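Local coordinates for protein acidocalcisomal pyrophosphatase (Trypanosoma brucei brucei, PDB 5C5V) that probably hydrolyses inorganic pyrophosphate to phosphate with the help of bound magnesium ions, and also has a probable EF-hand region, at residues E31-L36 and A47-I52; L134-L139 and M149-F154; R163-I168 and R187-G192; A214-D219 and G248-G253. All coordinates share one frame; numbering follows the deposited sequence.

Contact 1 of 4, residues E31-L36 and A47-I52; sequences EVCRYL and AMKAEI
Cys33 and Lys49 bring their helices closest, with CA atoms 6.0 Å apart. The short segments E31-L36 and A47-I52 run nearly antiparallel, their directions 152° apart, and their axes approach to 9.9 Å. The side chain of Cys33 sets out toward the partner helix. With its sulfur anti to the carbonyl carbon (chi1 -73°), SG comes down on the Lys49 backbone, 3.7 Å from Lys49 CA, while the end of Ile52 closes in from another side, its CD1 3.7 Å from Cys33 SG. Met48 reaches back across the gap: the chain, extended through chi2, lays SD against Leu36 CB at 3.9 Å, and the bend at chi3 (59°) then turns CE to the carbonyl oxygen of Cys33. Lys49 lends its aliphatic stem, with CE 3.9 Å from Cys33 CB, and carries its amine to a salt bridge with Glu30. Trp67 of helix 61-69 touches Leu36, Met48 and Ile52, which makes this a buried seam in the helical N-terminal part, probably the EF-hand region. What joins the two helices here is sulfur and hydrocarbon, a nondirectional fit of shapes that probably depends on exclusion of water, with charge kept to its margin.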
loop_
_atom_site.group_PDB
_atom_site.type_symbol
_atom_site.label_atom_id
_atom_site.label_comp_id
_atom_site.label_asym_id
_atom_site.label_seq_id
_atom_site.Cartn_x
_atom_site.Cartn_y
_atom_site.Cartn_z
ATOM N N GLU A 31 7.068 -42.838 28.852
ATOM C CA GLU A 31 7.996 -42.085 28.013
ATOM C C GLU A 31 8.664 -40.904 28.714
ATOM O O GLU A 31 9.831 -40.623 28.474
ATOM C CB GLU A 31 7.286 -41.573 26.762
ATOM C CG GLU A 31 7.301 -42.577 25.627
ATOM C CD GLU A 31 6.199 -42.326 24.619
ATOM O OE1 GLU A 31 6.048 -41.173 24.161
ATOM O OE2 GLU A 31 5.486 -43.289 24.288
ATOM N N VAL A 32 7.919 -40.199 29.554
ATOM C CA VAL A 32 8.489 -39.068 30.258
ATOM C C VAL A 32 9.486 -39.592 31.317
ATOM O O VAL A 32 10.463 -38.916 31.636
ATOM C CB VAL A 32 7.398 -38.183 30.893
ATOM C CG1 VAL A 32 6.774 -38.874 32.072
ATOM C CG2 VAL A 32 7.982 -36.855 31.323
ATOM N N CYS A 33 9.246 -40.809 31.816
ATOM C CA CYS A 33 10.155 -41.464 32.756
ATOM C C CYS A 33 11.429 -41.949 32.066
ATOM O O CYS A 33 12.525 -41.787 32.591
ATOM C CB CYS A 33 9.471 -42.649 33.453
ATOM S SG CYS A 33 8.246 -42.171 34.685
ATOM N N ARG A 34 11.281 -42.551 30.891
ATOM C CA ARG A 34 12.437 -42.916 30.084
ATOM C C ARG A 34 13.272 -41.675 29.726
ATOM O O ARG A 34 14.489 -41.764 29.580
ATOM C CB ARG A 34 11.991 -43.637 28.811
ATOM C CG ARG A 34 13.129 -44.190 27.970
ATOM N N TYR A 35 12.626 -40.520 29.589
ATOM C CA TYR A 35 13.343 -39.300 29.243
ATOM C C TYR A 35 14.028 -38.662 30.462
ATOM O O TYR A 35 15.222 -38.371 30.425
ATOM C CB TYR A 35 12.404 -38.287 28.580
ATOM C CG TYR A 35 12.994 -36.902 28.428
ATOM C CD1 TYR A 35 14.015 -36.657 27.516
ATOM C CD2 TYR A 35 12.519 -35.838 29.175
ATOM C CE1 TYR A 35 14.562 -35.393 27.371
ATOM C CE2 TYR A 35 13.053 -34.574 29.032
ATOM C CZ TYR A 35 14.073 -34.357 28.129
ATOM O OH TYR A 35 14.604 -33.092 27.993
ATOM N N LEU A 36 13.270 -38.437 31.531
ATOM C CA LEU A 36 13.815 -37.839 32.748
ATOM C C LEU A 36 14.926 -38.713 33.323
ATOM O O LEU A 36 15.895 -38.217 33.891
ATOM C CB LEU A 36 12.708 -37.642 33.780
ATOM C CG LEU A 36 11.743 -36.502 33.443
ATOM C CD1 LEU A 36 10.611 -36.467 34.442
ATOM C CD2 LEU A 36 12.474 -35.164 33.430
ATOM N N ALA A 47 12.294 -45.639 41.561
ATOM C CA ALA A 47 11.574 -44.783 42.495
ATOM C C ALA A 47 10.725 -43.736 41.769
ATOM O O ALA A 47 9.732 -43.256 42.312
ATOM C CB ALA A 47 12.557 -44.092 43.451
ATOM N N MET A 48 11.120 -43.367 40.554
ATOM C CA MET A 48 10.406 -42.325 39.823
ATOM C C MET A 48 9.132 -42.813 39.119
ATOM O O MET A 48 8.058 -42.258 39.336
ATOM C CB MET A 48 11.353 -41.677 38.812
ATOM C CG MET A 48 10.678 -40.822 37.762
ATOM S SD MET A 48 11.914 -39.914 36.830
ATOM C CE MET A 48 12.910 -41.231 36.154
ATOM N N LYS A 49 9.243 -43.841 38.282
ATOM C CA LYS A 49 8.068 -44.374 37.597
ATOM C C LYS A 49 7.048 -44.951 38.589
ATOM O O LYS A 49 5.834 -44.899 38.360
ATOM C CB LYS A 49 8.453 -45.441 36.567
ATOM C CG LYS A 49 7.249 -45.892 35.721
ATOM C CD LYS A 49 7.615 -46.959 34.707
ATOM C CE LYS A 49 8.056 -46.329 33.393
ATOM N NZ LYS A 49 8.301 -47.369 32.350
ATOM N N ALA A 50 7.536 -45.537 39.671
ATOM C CA ALA A 50 6.626 -46.045 40.683
ATOM C C ALA A 50 5.865 -44.875 41.308
ATOM O O ALA A 50 4.666 -44.973 41.554
ATOM C CB ALA A 50 7.387 -46.837 41.755
ATOM N N GLU A 51 6.569 -43.776 41.563
ATOM C CA GLU A 51 5.958 -42.593 42.160
ATOM C C GLU A 51 4.865 -41.967 41.279
ATOM O O GLU A 51 3.839 -41.503 41.786
ATOM C CB GLU A 51 7.030 -41.542 42.480
ATOM C CG GLU A 51 7.826 -41.796 43.756
ATOM C CD GLU A 51 8.936 -40.773 43.964
ATOM O OE1 GLU A 51 8.874 -39.707 43.318
ATOM O OE2 GLU A 51 9.866 -41.017 44.772
ATOM N N ILE A 52 5.086 -41.939 39.967
ATOM C CA ILE A 52 4.141 -41.301 39.071
ATOM C C ILE A 52 2.936 -42.214 38.847
ATOM O O ILE A 52 1.808 -41.744 38.792
ATOM C CB ILE A 52 4.800 -40.907 37.723
ATOM C CG1 ILE A 52 5.775 -39.744 37.940
ATOM C CG2 ILE A 52 3.744 -40.482 36.707
ATOM C CD1 ILE A 52 6.771 -39.555 36.834
#

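Contact 2 of 4, residues L134-L139 and M149-F154; sequences LYVRDL and MNRYNF
Tyr135 and Tyr152 face each other as a non-hydrogen-bonded antiparallel pair, with a backbone bond on each flank. Asn153 N donates a hydrogen bond to Leu134 O at 2.9 Å, and Val136 N donates to Arg151 O over the same 2.9 Å with an almost straight N-H...O angle of 170°. Leu134 O also takes a CA-H contact from Tyr152. The two tyrosine side chains run side by side in the same direction, ring planes 45° apart, and touch through Tyr135 CE1 and Tyr152 CE1 at 3.5 Å. Their hydroxyls share one water, 3.0 Å from Tyr135 OH and 2.6 Å from Tyr152 OH, which ties the ring ends together. Leu134 CD1 meets the edge of the Tyr152 ring. Val136 packs on the Arg151 stem, whose CD lies 3.5 Å from Val136 CG1, and its other methyl lies against the Asn153 amide. That amide's ND2 is satisfied by Pro133 O, while Val136 also packs on Asp138 of the second subunit. Tyr152 makes its own backbone bonds to Val241, so a single bridge ties the irregular segment L134-L139 to the start of strand 152-156, in the curled sheet that forms the barrel core of family I soluble pyrophosphatases.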
loop_
_atom_site.group_PDB
_atom_site.type_symbol
_atom_site.label_atom_id
_atom_site.label_comp_id
_atom_site.label_asym_id
_atom_site.label_seq_id
_atom_site.Cartn_x
_atom_site.Cartn_y
_atom_site.Cartn_z
ATOM N N LEU A 134 18.474 0.641 21.225
ATOM C CA LEU A 134 18.450 1.532 20.084
ATOM C C LEU A 134 18.281 0.711 18.805
ATOM O O LEU A 134 17.418 1.002 17.977
ATOM C CB LEU A 134 19.735 2.366 20.030
ATOM C CG LEU A 134 19.985 3.203 18.775
ATOM C CD1 LEU A 134 18.827 4.165 18.518
ATOM C CD2 LEU A 134 21.301 3.956 18.932
ATOM N N TYR A 135 19.110 -0.326 18.673
ATOM C CA TYR A 135 19.086 -1.228 17.524
ATOM C C TYR A 135 18.167 -2.414 17.773
ATOM O O TYR A 135 18.272 -3.073 18.814
ATOM C CB TYR A 135 20.490 -1.742 17.218
ATOM C CG TYR A 135 21.452 -0.653 16.841
ATOM C CD1 TYR A 135 21.550 -0.216 15.523
ATOM C CD2 TYR A 135 22.257 -0.048 17.799
ATOM C CE1 TYR A 135 22.418 0.793 15.169
ATOM C CE2 TYR A 135 23.129 0.965 17.457
ATOM C CZ TYR A 135 23.202 1.379 16.135
ATOM O OH TYR A 135 24.059 2.385 15.773
ATOM N N VAL A 136 17.284 -2.701 16.819
ATOM C CA VAL A 136 16.443 -3.890 16.895
ATOM C C VAL A 136 17.191 -5.057 16.269
ATOM O O VAL A 136 17.343 -5.134 15.049
ATOM C CB VAL A 136 15.089 -3.687 16.175
ATOM C CG1 VAL A 136 14.216 -4.932 16.321
ATOM C CG2 VAL A 136 14.378 -2.436 16.725
ATOM N N ARG A 137 17.685 -5.955 17.109
ATOM C CA ARG A 137 18.535 -7.043 16.644
ATOM C C ARG A 137 17.823 -8.379 16.791
ATOM O O ARG A 137 17.518 -8.803 17.905
ATOM C CB ARG A 137 19.848 -7.080 17.447
ATOM C CG ARG A 137 20.707 -5.816 17.354
ATOM C CD ARG A 137 21.649 -5.679 18.571
ATOM N NE ARG A 137 22.649 -6.743 18.647
ATOM C CZ ARG A 137 22.744 -7.648 19.628
ATOM N NH1 ARG A 137 21.882 -7.654 20.649
ATOM N NH2 ARG A 137 23.712 -8.563 19.581
ATOM N N ASP A 138 17.600 -9.072 15.684
ATOM C CA ASP A 138 17.078 -10.435 15.778
ATOM C C ASP A 138 18.136 -11.362 16.351
ATOM O O ASP A 138 19.297 -11.293 15.951
ATOM C CB ASP A 138 16.653 -10.954 14.404
ATOM C CG ASP A 138 15.322 -10.412 13.960
ATOM O OD1 ASP A 138 14.428 -10.230 14.827
ATOM O OD2 ASP A 138 15.184 -10.150 12.740
ATOM N N LEU A 139 17.730 -12.243 17.261
ATOM C CA LEU A 139 18.635 -13.254 17.804
ATOM C C LEU A 139 19.244 -14.076 16.668
ATOM O O LEU A 139 20.457 -14.278 16.599
ATOM C CB LEU A 139 17.908 -14.166 18.803
ATOM N N MET A 149 21.471 -3.424 8.141
ATOM C CA MET A 149 20.381 -3.306 9.087
ATOM C C MET A 149 19.906 -1.865 9.109
ATOM O O MET A 149 20.714 -0.942 8.947
ATOM C CB MET A 149 20.816 -3.752 10.495
ATOM C CG MET A 149 21.846 -4.901 10.541
ATOM N N ASN A 150 18.601 -1.672 9.266
ATOM C CA ASN A 150 18.030 -0.345 9.458
ATOM C C ASN A 150 16.741 -0.510 10.221
ATOM O O ASN A 150 15.658 -0.353 9.671
ATOM C CB ASN A 150 17.784 0.368 8.125
ATOM C CG ASN A 150 17.403 1.860 8.297
ATOM O OD1 ASN A 150 17.094 2.325 9.397
ATOM N ND2 ASN A 150 17.399 2.591 7.196
ATOM N N ARG A 151 16.859 -0.852 11.493
ATOM C CA ARG A 151 15.690 -1.093 12.307
ATOM C C ARG A 151 15.998 -0.546 13.691
ATOM O O ARG A 151 16.781 -1.131 14.451
ATOM C CB ARG A 151 15.336 -2.584 12.346
ATOM C CG ARG A 151 13.968 -2.874 12.967
ATOM C CD ARG A 151 13.575 -4.375 12.900
ATOM N NE ARG A 151 12.992 -4.707 11.601
ATOM C CZ ARG A 151 11.681 -4.701 11.304
ATOM N NH1 ARG A 151 10.758 -4.403 12.222
ATOM N NH2 ARG A 151 11.297 -5.027 10.071
ATOM N N TYR A 152 15.407 0.606 13.985
ATOM C CA TYR A 152 15.662 1.351 15.202
ATOM C C TYR A 152 14.425 1.462 16.068
ATOM O O TYR A 152 13.327 1.585 15.563
ATOM C CB TYR A 152 16.158 2.757 14.859
ATOM C CG TYR A 152 17.496 2.801 14.165
ATOM C CD1 TYR A 152 18.668 2.955 14.904
ATOM C CD2 TYR A 152 17.597 2.681 12.785
ATOM C CE1 TYR A 152 19.905 3.001 14.285
ATOM C CE2 TYR A 152 18.826 2.727 12.152
ATOM C CZ TYR A 152 19.985 2.884 12.908
ATOM O OH TYR A 152 21.225 2.928 12.306
ATOM N N ASN A 153 14.592 1.460 17.378
ATOM C CA ASN A 153 13.456 1.735 18.236
ATOM C C ASN A 153 13.237 3.233 18.377
ATOM O O ASN A 153 14.171 3.992 18.642
ATOM C CB ASN A 153 13.627 1.087 19.601
ATOM C CG ASN A 153 13.098 -0.325 19.625
ATOM O OD1 ASN A 153 12.084 -0.618 18.996
ATOM N ND2 ASN A 153 13.792 -1.214 20.323
ATOM N N PHE A 154 11.988 3.636 18.177
ATOM C CA PHE A 154 11.579 5.026 18.251
ATOM C C PHE A 154 10.624 5.167 19.415
ATOM O O PHE A 154 9.631 4.442 19.505
ATOM C CB PHE A 154 10.925 5.463 16.922
ATOM C CG PHE A 154 10.134 6.764 16.992
ATOM C CD1 PHE A 154 10.773 7.992 16.937
ATOM C CD2 PHE A 154 8.749 6.751 17.056
ATOM C CE1 PHE A 154 10.034 9.201 16.962
ATOM C CE2 PHE A 154 8.006 7.952 17.079
ATOM C CZ PHE A 154 8.649 9.172 17.039
HETATM O O HOH W 1 23.285 4.026 13.376
#

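Contact 3 of 4, residues R163-I168 and R187-G192; sequences RAKFEI and RFYKHG. With MG (magnesium ion), chain F; 2PN (imidodiphosphoric acid), chain C.
Lys165 and Arg187 lie side by side and point the same way, into the imidodiphosphate pocket. The lysine stem passes over one face of the guanidinium, with Lys165 CG 3.7 Å above its plane. Arg187 is stretched straight from its backbone (chi1 174°, extended through NE), so it meets one phosphoryl group with two prongs: NH1 to O1 at 2.9 Å and NH2 to O3 at 2.8 Å. Asp180 takes a salt bridge from the same NH1. Tyr189 lies against the lysine too, its CZ 3.6 Å from Lys165 CG. Behind these side chains the backbones form one antiparallel bridge, Ala164 with Phe188 as the non-hydrogen-bonded pair: Tyr189 N binds Arg163 O at 2.9 Å, and Lys165 N binds Arg187 O at 3.0 Å. An inverse gamma turn centred on Lys165 then leads into strand 166-168. Lys165 NZ makes a salt bridge to the anti lone pair of Glu167 OE2 at 2.8 Å, and that same oxygen binds a magnesium ion at 2.2 Å. The ion also holds O1 and O4 of the ligand and three waters. At the far end Arg163 spreads its guanidinium over Gly192 C, with NH2 shared between Asp193 and His191 O of the third subunit.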
loop_
_atom_site.group_PDB
_atom_site.type_symbol
_atom_site.label_atom_id
_atom_site.label_comp_id
_atom_site.label_asym_id
_atom_site.label_seq_id
_atom_site.Cartn_x
_atom_site.Cartn_y
_atom_site.Cartn_z
ATOM N N ARG A 163 -0.259 18.565 20.399
ATOM C CA ARG A 163 0.678 19.631 20.731
ATOM C C ARG A 163 1.116 19.707 22.207
ATOM O O ARG A 163 1.848 20.627 22.579
ATOM C CB ARG A 163 0.082 20.969 20.317
ATOM C CG ARG A 163 -1.155 21.369 21.091
ATOM C CD ARG A 163 -1.658 22.726 20.592
ATOM N NE ARG A 163 -2.171 22.650 19.227
ATOM C CZ ARG A 163 -2.417 23.710 18.462
ATOM N NH1 ARG A 163 -2.187 24.929 18.932
ATOM N NH2 ARG A 163 -2.887 23.561 17.224
ATOM N N ALA A 164 0.695 18.752 23.035
ATOM C CA ALA A 164 1.248 18.641 24.395
ATOM C C ALA A 164 2.689 18.173 24.270
ATOM O O ALA A 164 2.946 17.133 23.673
ATOM C CB ALA A 164 0.441 17.685 25.256
ATOM N N LYS A 165 3.626 18.967 24.780
ATOM C CA LYS A 165 5.041 18.688 24.575
ATOM C C LYS A 165 5.606 17.740 25.642
ATOM O O LYS A 165 6.284 18.161 26.576
ATOM C CB LYS A 165 5.835 19.992 24.543
ATOM C CG LYS A 165 6.956 20.024 23.510
ATOM C CD LYS A 165 8.136 19.158 23.898
ATOM C CE LYS A 165 9.259 19.226 22.866
ATOM N NZ LYS A 165 10.419 18.331 23.215
ATOM N N PHE A 166 5.307 16.456 25.490
ATOM C CA PHE A 166 5.876 15.447 26.353
ATOM C C PHE A 166 7.337 15.218 25.969
ATOM O O PHE A 166 7.721 15.458 24.826
ATOM C CB PHE A 166 5.080 14.157 26.263
ATOM C CG PHE A 166 3.670 14.290 26.749
ATOM C CD1 PHE A 166 2.606 14.246 25.860
ATOM C CD2 PHE A 166 3.406 14.477 28.090
ATOM C CE1 PHE A 166 1.309 14.367 26.309
ATOM C CE2 PHE A 166 2.112 14.591 28.550
ATOM C CZ PHE A 166 1.056 14.548 27.659
ATOM N N GLU A 167 8.128 14.785 26.949
ATOM C CA GLU A 167 9.569 14.597 26.841
ATOM C C GLU A 167 9.995 13.499 27.812
ATOM O O GLU A 167 9.448 13.384 28.908
ATOM C CB GLU A 167 10.338 15.872 27.205
ATOM C CG GLU A 167 10.452 16.926 26.124
ATOM C CD GLU A 167 11.323 18.116 26.550
ATOM O OE1 GLU A 167 11.877 18.088 27.681
ATOM O OE2 GLU A 167 11.447 19.086 25.751
ATOM N N ILE A 168 10.984 12.709 27.425
ATOM C CA ILE A 168 11.672 11.863 28.379
ATOM C C ILE A 168 12.318 12.764 29.427
ATOM O O ILE A 168 13.030 13.699 29.067
ATOM C CB ILE A 168 12.740 10.996 27.700
ATOM C CG1 ILE A 168 12.075 10.013 26.726
ATOM C CG2 ILE A 168 13.573 10.296 28.740
ATOM C CD1 ILE A 168 13.054 9.144 25.969
ATOM N N ARG A 187 3.737 22.672 29.079
ATOM C CA ARG A 187 3.967 23.278 27.768
ATOM C C ARG A 187 3.140 22.673 26.627
ATOM O O ARG A 187 3.123 21.458 26.418
ATOM C CB ARG A 187 5.457 23.194 27.434
ATOM C CG ARG A 187 5.860 23.644 26.041
ATOM C CD ARG A 187 7.343 23.353 25.809
ATOM N NE ARG A 187 7.809 23.733 24.478
ATOM C CZ ARG A 187 8.938 23.297 23.922
ATOM N NH1 ARG A 187 9.723 22.434 24.563
ATOM N NH2 ARG A 187 9.279 23.710 22.706
ATOM N N PHE A 188 2.453 23.543 25.891
ATOM C CA PHE A 188 1.812 23.167 24.632
ATOM C C PHE A 188 2.431 23.994 23.527
ATOM O O PHE A 188 2.726 25.166 23.736
ATOM C CB PHE A 188 0.300 23.397 24.665
ATOM C CG PHE A 188 -0.431 22.545 25.665
ATOM C CD1 PHE A 188 -1.078 21.385 25.263
ATOM C CD2 PHE A 188 -0.474 22.902 27.006
ATOM C CE1 PHE A 188 -1.748 20.599 26.172
ATOM C CE2 PHE A 188 -1.152 22.124 27.918
ATOM C CZ PHE A 188 -1.788 20.971 27.500
ATOM N N TYR A 189 2.645 23.395 22.361
ATOM C CA TYR A 189 3.108 24.166 21.218
ATOM C C TYR A 189 2.139 25.300 20.922
ATOM O O TYR A 189 0.937 25.080 20.783
ATOM C CB TYR A 189 3.233 23.299 19.980
ATOM C CG TYR A 189 4.367 22.329 19.983
ATOM C CD1 TYR A 189 5.626 22.700 20.435
ATOM C CD2 TYR A 189 4.190 21.039 19.500
ATOM C CE1 TYR A 189 6.663 21.807 20.416
ATOM C CE2 TYR A 189 5.220 20.141 19.479
ATOM C CZ TYR A 189 6.453 20.524 19.938
ATOM O OH TYR A 189 7.491 19.626 19.904
ATOM N N LYS A 190 2.662 26.510 20.812
ATOM C CA LYS A 190 1.824 27.642 20.468
ATOM C C LYS A 190 1.662 27.738 18.952
ATOM O O LYS A 190 0.597 28.114 18.455
ATOM C CB LYS A 190 2.421 28.924 21.032
ATOM C CG LYS A 190 1.541 30.127 20.899
ATOM C CD LYS A 190 2.169 31.298 21.635
ATOM C CE LYS A 190 1.484 32.610 21.301
ATOM N NZ LYS A 190 2.276 33.746 21.860
ATOM N N HIS A 191 2.706 27.350 18.226
ATOM C CA HIS A 191 2.749 27.489 16.773
ATOM C C HIS A 191 1.668 26.697 16.054
ATOM O O HIS A 191 1.130 27.139 15.044
ATOM C CB HIS A 191 4.119 27.057 16.253
ATOM C CG HIS A 191 4.264 27.147 14.765
ATOM N ND1 HIS A 191 4.012 28.305 14.059
ATOM C CD2 HIS A 191 4.651 26.223 13.850
ATOM C CE1 HIS A 191 4.228 28.089 12.771
ATOM N NE2 HIS A 191 4.629 26.840 12.621
ATOM N N GLY A 192 1.372 25.514 16.583
ATOM C CA GLY A 192 0.386 24.624 16.002
ATOM C C GLY A 192 0.645 23.199 16.456
ATOM O O GLY A 192 1.486 22.960 17.324
HETATM MG MG MG F . 13.116 20.379 25.065
HETATM P P1 2PN C . 12.452 21.581 22.033
HETATM O O1 2PN C . 12.301 21.686 23.573
HETATM O O2 2PN C . 13.822 22.196 21.636
HETATM O O3 2PN C . 11.240 22.279 21.355
HETATM N N1 2PN C . 12.374 20.008 21.597
HETATM P P2 2PN C . 13.536 18.895 21.906
HETATM O O4 2PN C . 13.888 18.871 23.438
HETATM O O5 2PN C . 14.768 19.312 21.127
HETATM O O6 2PN C . 13.080 17.567 21.489
HETATM O O HOH W 2 -1.556 25.938 21.803
HETATM O O HOH W 3 14.203 19.336 26.697
HETATM O O HOH W 4 14.768 21.689 24.960
HETATM O O HOH W 5 12.770 21.877 26.412
#

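Contact 4 of 4, residues A214-D219 and G248-G253. With MG (magnesium ion), chain D; MG (magnesium ion), chain E; 2PN (imidodiphosphoric acid), chain C.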
loop_
_atom_site.group_PDB
_atom_site.type_symbol
_atom_site.label_atom_id
_atom_site.label_comp_id
_atom_site.label_asym_id
_atom_site.label_seq_id
_atom_site.Cartn_x
_atom_site.Cartn_y
_atom_site.Cartn_z
ATOM N N ALA A 214 29.225 22.014 13.098
ATOM C CA ALA A 214 28.594 23.325 13.018
ATOM C C ALA A 214 29.163 24.377 13.988
ATOM O O ALA A 214 28.770 25.537 13.936
ATOM C CB ALA A 214 27.115 23.174 13.246
ATOM N N GLY A 215 30.084 23.989 14.864
ATOM C CA GLY A 215 30.641 24.934 15.821
ATOM C C GLY A 215 29.824 25.086 17.098
ATOM O O GLY A 215 29.962 26.075 17.816
ATOM N N VAL A 216 29.001 24.086 17.414
ATOM C CA VAL A 216 28.229 24.098 18.654
ATOM C C VAL A 216 28.227 22.721 19.311
ATOM O O VAL A 216 28.552 21.721 18.672
ATOM C CB VAL A 216 26.754 24.543 18.415
ATOM C CG1 VAL A 216 26.701 25.971 17.878
ATOM C CG2 VAL A 216 26.050 23.592 17.469
ATOM N N THR A 217 27.857 22.668 20.587
ATOM C CA THR A 217 27.693 21.393 21.278
ATOM C C THR A 217 26.220 20.987 21.174
ATOM O O THR A 217 25.425 21.724 20.582
ATOM C CB THR A 217 28.132 21.479 22.743
ATOM O OG1 THR A 217 27.349 22.466 23.422
ATOM C CG2 THR A 217 29.601 21.881 22.833
ATOM N N GLY A 218 25.861 19.826 21.729
ATOM C CA GLY A 218 24.517 19.284 21.591
ATOM C C GLY A 218 23.514 19.846 22.575
ATOM O O GLY A 218 23.889 20.515 23.535
ATOM N N ASP A 219 22.238 19.543 22.371
ATOM C CA ASP A 219 21.195 20.139 23.202
ATOM C C ASP A 219 20.929 19.323 24.469
ATOM O O ASP A 219 19.922 19.533 25.142
ATOM C CB ASP A 219 19.893 20.332 22.391
ATOM C CG ASP A 219 19.041 19.064 22.301
ATOM O OD1 ASP A 219 17.811 19.218 22.167
ATOM O OD2 ASP A 219 19.587 17.926 22.376
ATOM N N GLY A 248 19.936 19.025 9.977
ATOM C CA GLY A 248 20.902 19.600 10.900
ATOM C C GLY A 248 20.423 20.849 11.619
ATOM O O GLY A 248 21.046 21.904 11.537
ATOM N N MET A 249 19.333 20.726 12.359
ATOM C CA MET A 249 18.807 21.843 13.125
ATOM C C MET A 249 19.752 22.284 14.241
ATOM O O MET A 249 20.209 21.457 15.040
ATOM C CB MET A 249 17.459 21.460 13.729
ATOM C CG MET A 249 16.848 22.527 14.609
ATOM S SD MET A 249 15.216 22.003 15.180
ATOM C CE MET A 249 14.759 23.389 16.236
ATOM N N ILE A 250 20.038 23.585 14.288
ATOM C CA ILE A 250 20.737 24.210 15.412
ATOM C C ILE A 250 19.707 25.015 16.213
ATOM O O ILE A 250 19.189 26.015 15.734
ATOM C CB ILE A 250 21.877 25.162 14.957
ATOM C CG1 ILE A 250 22.707 24.549 13.831
ATOM C CG2 ILE A 250 22.762 25.572 16.136
ATOM C CD1 ILE A 250 23.273 23.240 14.176
ATOM N N ASP A 251 19.426 24.586 17.434
ATOM C CA ASP A 251 18.343 25.139 18.238
ATOM C C ASP A 251 18.891 25.899 19.453
ATOM O O ASP A 251 19.486 25.287 20.348
ATOM C CB ASP A 251 17.412 23.992 18.677
ATOM C CG ASP A 251 16.173 24.476 19.405
ATOM O OD1 ASP A 251 16.006 25.708 19.532
ATOM O OD2 ASP A 251 15.371 23.627 19.856
ATOM N N GLU A 252 18.713 27.221 19.489
ATOM C CA GLU A 252 19.227 28.024 20.611
ATOM C C GLU A 252 20.723 27.783 20.852
ATOM O O GLU A 252 21.168 27.663 21.990
ATOM C CB GLU A 252 18.437 27.719 21.896
ATOM C CG GLU A 252 16.949 28.115 21.845
ATOM C CD GLU A 252 16.054 27.268 22.773
ATOM O OE1 GLU A 252 16.515 26.234 23.312
ATOM O OE2 GLU A 252 14.875 27.633 22.975
ATOM N N GLY A 253 21.494 27.662 19.780
ATOM C CA GLY A 253 22.927 27.496 19.911
ATOM C C GLY A 253 23.402 26.069 20.180
ATOM O O GLY A 253 24.591 25.860 20.393
HETATM MG MG MG D . 15.230 21.412 20.313
HETATM MG MG MG E . 16.453 18.132 20.789
HETATM P P1 2PN C . 12.452 21.581 22.033
HETATM O O1 2PN C . 12.301 21.686 23.573
HETATM O O2 2PN C . 13.822 22.196 21.636
HETATM O O3 2PN C . 11.240 22.279 21.355
HETATM N N1 2PN C . 12.374 20.008 21.597
HETATM P P2 2PN C . 13.536 18.895 21.906
HETATM O O4 2PN C . 13.888 18.871 23.438
HETATM O O5 2PN C . 14.768 19.312 21.127
HETATM O O6 2PN C . 13.080 17.567 21.489
HETATM O O HOH W 6 16.709 21.671 21.964
HETATM O O HOH W 7 17.859 16.428 20.937
HETATM O O HOH W 8 13.692 21.085 18.946
HETATM O O HOH W 9 15.794 17.409 22.450
#
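Val216 and Gly253 are the nearest backbone neighbours, with CA atoms 6.4 Å apart, where segment A214-D219 passes the end of strand 238-251. Val216 sets its branch point against the oxygen of Gly253, with CB 3.2 Å from Gly253 O. Its CG2, in the crowded position between backbone N and carbonyl carbon, goes to Ile250 CG2. The far end of Ile250 meets the methyl of Ala214, with Ile250 CD1 4.0 Å from Ala214 CB. Glu252 and Gly253 both have left-handed backbone angles, as in a type I' turn, and tighten the hairpin into strand 254-263. Asp219 opens the DxDPxD signature of family I pyrophosphatases, with Asp221 and Asp224 following. Its CG sits at chi1 82°, which turns the carboxylate into the metal cluster: Asp219 OD1 binds one magnesium ion at 2.2 Å and accepts a bond from a water at 2.7 Å. That water is a ligand of a second magnesium ion, which Asp251 OD2 binds at 2.3 Å, so the two aspartates are linked through metal and water rather than by touch. Ligand oxygen O5 bridges both ions; Asp256 binds both ions, and Asp224 the one held by Asp219. The other oxygen of Asp251 makes a salt bridge to Lys297, while a water ligand of the first ion donates to Asp219 OD2.

In the fold
Contact 1 stands apart, a buried helix pair in what is probably the EF-hand region, its centre 69 Å from that of contact 4 and across the chain's centre from contacts 3 and 4. Contact 2 is partly buried and near the middle of the chain, where it joins the barrel sheet. Contact 4 reaches that same sheet through strand 238-251, neighbour of strand 152-156, yet lies at the surface. Contacts 2 and 3 both rest on a single antiparallel bridge, whereas contacts 1 and 4 have no backbone bridge and rest on apolar side chains, some against backbone atoms. Contacts 3 and 4, about 7 Å apart at their nearest atoms, approach one imidodiphosphate differently: contact 3 brings basic groups with one metal-binding glutamate, contact 4 aspartates on two further magnesium ions.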